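Local structure of response regulator protein (Burkholderia pseudomallei, 3RQI) at residues Y88-T93 and N104-K108. The protein is a two-component response regulator that is phosphorylated on an aspartate of its receiver domain and probably controls transcription through a Fis-type helix-turn-helix domain. Numbering follows the deposited sequence.
With SO4 (sulfate ion), chain E.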
loop_
_atom_site.group_PDB
_atom_site.type_symbol
_atom_site.label_atom_id
_atom_site.label_comp_id
_atom_site.label_asym_id
_atom_site.label_seq_id
_atom_site.Cartn_x
_atom_site.Cartn_y
_atom_site.Cartn_z
ATOM N N TYR A 88 1.657 -10.478 -5.929
ATOM C CA TYR A 88 2.680 -9.491 -6.199
ATOM C C TYR A 88 2.451 -8.190 -5.424
ATOM O O TYR A 88 2.367 -7.112 -6.002
ATOM C CB TYR A 88 2.775 -9.248 -7.691
ATOM C CG TYR A 88 3.158 -10.502 -8.431
ATOM C CD1 TYR A 88 4.474 -10.983 -8.425
ATOM C CD2 TYR A 88 2.188 -11.240 -9.086
ATOM C CE1 TYR A 88 4.803 -12.163 -9.105
ATOM C CE2 TYR A 88 2.502 -12.396 -9.751
ATOM C CZ TYR A 88 3.799 -12.862 -9.766
ATOM O OH TYR A 88 4.072 -14.026 -10.464
ATOM N N ALA A 89 2.310 -8.302 -4.108
ATOM C CA ALA A 89 1.865 -7.139 -3.342
ATOM C C ALA A 89 2.962 -6.081 -3.252
ATOM O O ALA A 89 4.154 -6.411 -3.125
ATOM C CB ALA A 89 1.378 -7.544 -1.958
ATOM N N SER A 90 2.543 -4.816 -3.332
ATOM C CA SER A 90 3.444 -3.685 -3.130
ATOM C C SER A 90 2.667 -2.457 -2.711
ATOM O O SER A 90 1.482 -2.282 -3.079
ATOM C CB SER A 90 4.252 -3.381 -4.401
ATOM O OG SER A 90 3.422 -3.058 -5.518
ATOM N N ILE A 91 3.330 -1.597 -1.944
ATOM C CA ILE A 91 2.683 -0.299 -1.632
ATOM C C ILE A 91 2.324 0.458 -2.891
ATOM O O ILE A 91 1.217 1.031 -2.966
ATOM C CB ILE A 91 3.579 0.517 -0.691
ATOM C CG1 ILE A 91 3.628 -0.251 0.633
ATOM C CG2 ILE A 91 3.058 1.939 -0.548
ATOM C CD1 ILE A 91 4.541 0.356 1.694
ATOM N N ALA A 92 3.217 0.495 -3.884
ATOM C CA ALA A 92 2.916 1.287 -5.055
ATOM C C ALA A 92 1.652 0.828 -5.790
ATOM O O ALA A 92 0.826 1.666 -6.186
ATOM C CB ALA A 92 4.131 1.335 -6.022
ATOM N N THR A 93 1.489 -0.477 -5.959
ATOM C CA THR A 93 0.261 -0.931 -6.636
ATOM C C THR A 93 -0.989 -0.750 -5.786
ATOM O O THR A 93 -2.078 -0.553 -6.327
ATOM C CB THR A 93 0.392 -2.361 -7.124
ATOM O OG1 THR A 93 0.758 -3.203 -6.030
ATOM C CG2 THR A 93 1.419 -2.439 -8.202
ATOM N N ASN A 104 -10.337 -2.257 -1.436
ATOM C CA ASN A 104 -9.342 -2.795 -0.517
ATOM C C ASN A 104 -8.323 -3.615 -1.282
ATOM O O ASN A 104 -8.434 -3.791 -2.516
ATOM C CB ASN A 104 -10.012 -3.655 0.585
ATOM C CG ASN A 104 -9.248 -3.643 1.881
ATOM O OD1 ASN A 104 -8.123 -3.095 1.972
ATOM N ND2 ASN A 104 -9.844 -4.259 2.914
ATOM N N TYR A 105 -7.324 -4.126 -0.564
ATOM C CA TYR A 105 -6.206 -4.779 -1.247
ATOM C C TYR A 105 -5.651 -5.781 -0.266
ATOM O O TYR A 105 -5.434 -5.453 0.901
ATOM C CB TYR A 105 -5.180 -3.695 -1.605
ATOM C CG TYR A 105 -3.891 -4.086 -2.348
ATOM C CD1 TYR A 105 -3.656 -3.592 -3.637
ATOM C CD2 TYR A 105 -2.909 -4.906 -1.732
ATOM C CE1 TYR A 105 -2.464 -3.865 -4.317
ATOM C CE2 TYR A 105 -1.724 -5.202 -2.397
ATOM C CZ TYR A 105 -1.507 -4.669 -3.678
ATOM O OH TYR A 105 -0.344 -4.951 -4.323
ATOM N N LEU A 106 -5.495 -7.027 -0.707
ATOM C CA LEU A 106 -4.943 -8.108 0.137
ATOM C C LEU A 106 -3.872 -8.904 -0.582
ATOM O O LEU A 106 -3.979 -9.201 -1.788
ATOM C CB LEU A 106 -6.043 -9.089 0.514
ATOM C CG LEU A 106 -6.986 -8.866 1.690
ATOM C CD1 LEU A 106 -7.674 -10.240 1.876
ATOM C CD2 LEU A 106 -6.226 -8.438 2.940
ATOM N N ALA A 107 -2.801 -9.208 0.157
ATOM C CA ALA A 107 -1.791 -10.154 -0.338
ATOM C C ALA A 107 -2.258 -11.603 -0.272
ATOM O O ALA A 107 -2.853 -12.036 0.742
ATOM C CB ALA A 107 -0.489 -9.992 0.459
ATOM N N LYS A 108 -2.005 -12.353 -1.356
ATOM C CA LYS A 108 -2.041 -13.810 -1.298
ATOM C C LYS A 108 -0.848 -14.315 -0.435
ATOM O O LYS A 108 0.226 -13.682 -0.409
ATOM C CB LYS A 108 -1.956 -14.459 -2.685
ATOM C CG LYS A 108 -3.076 -14.127 -3.660
ATOM C CD LYS A 108 -2.789 -14.788 -5.005
ATOM C CE LYS A 108 -3.902 -14.472 -6.030
ATOM N NZ LYS A 108 -3.377 -14.815 -7.377
HETATM S S SO4 E . 6.997 -2.746 -1.293
HETATM O O1 SO4 E . 6.248 -4.003 -1.569
HETATM O O2 SO4 E . 6.222 -1.609 -1.685
HETATM O O3 SO4 E . 8.150 -2.696 -2.191
HETATM O O4 SO4 E . 7.336 -2.799 0.137
#
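Tyr105 reaches from its strand to the start of the helix that begins at Ile91, and its hydroxyl does most of the joining. CG stands anti to the backbone N (chi1 -179°), which sends the ring off the strand with OH leading. Thr93 OG1 meets that oxygen near the plane of the ring, with 2.7 Å between Thr93 OG1 and Tyr105 OH in a short hydrogen bond. A second bond comes from the backbone: Ser90 N donates to Tyr105 OH at 3.1 Å, fairly straight at 159°. Thr93 OG1 is itself tied to Ser90 OG, 2.7 Å away, so a chain of three hydroxyls runs from the N-cap residue, Ser90, through the first turn to the phenol, and the two bonds on Tyr105 OH hold the ring tip against the start of the helix. Along the CE2 edge of the ring, in its plane, lies the methyl of Ala89, its CB 3.9 Å from Tyr105 CE2. Where the loop passes closest to the strand, this CB meets Ala107 CB at 3.9 Å. Strand 81-86, helix 91-100 and edge strand 104-107 form a beta-alpha-beta unit of the CheY-like receiver domain; Tyr105 sits where such receivers carry their switch aromatic, its ring against Thr86, consistent with the inward, active-like form. Lys108 NZ bonds the phosphate on residue 58 and forms a salt bridge with Asp14. Ile91 N donates to O2 of a sulfate, probably from the crystallisation liquor, at 2.9 Å. Ile91 of the second subunit packs on Tyr105.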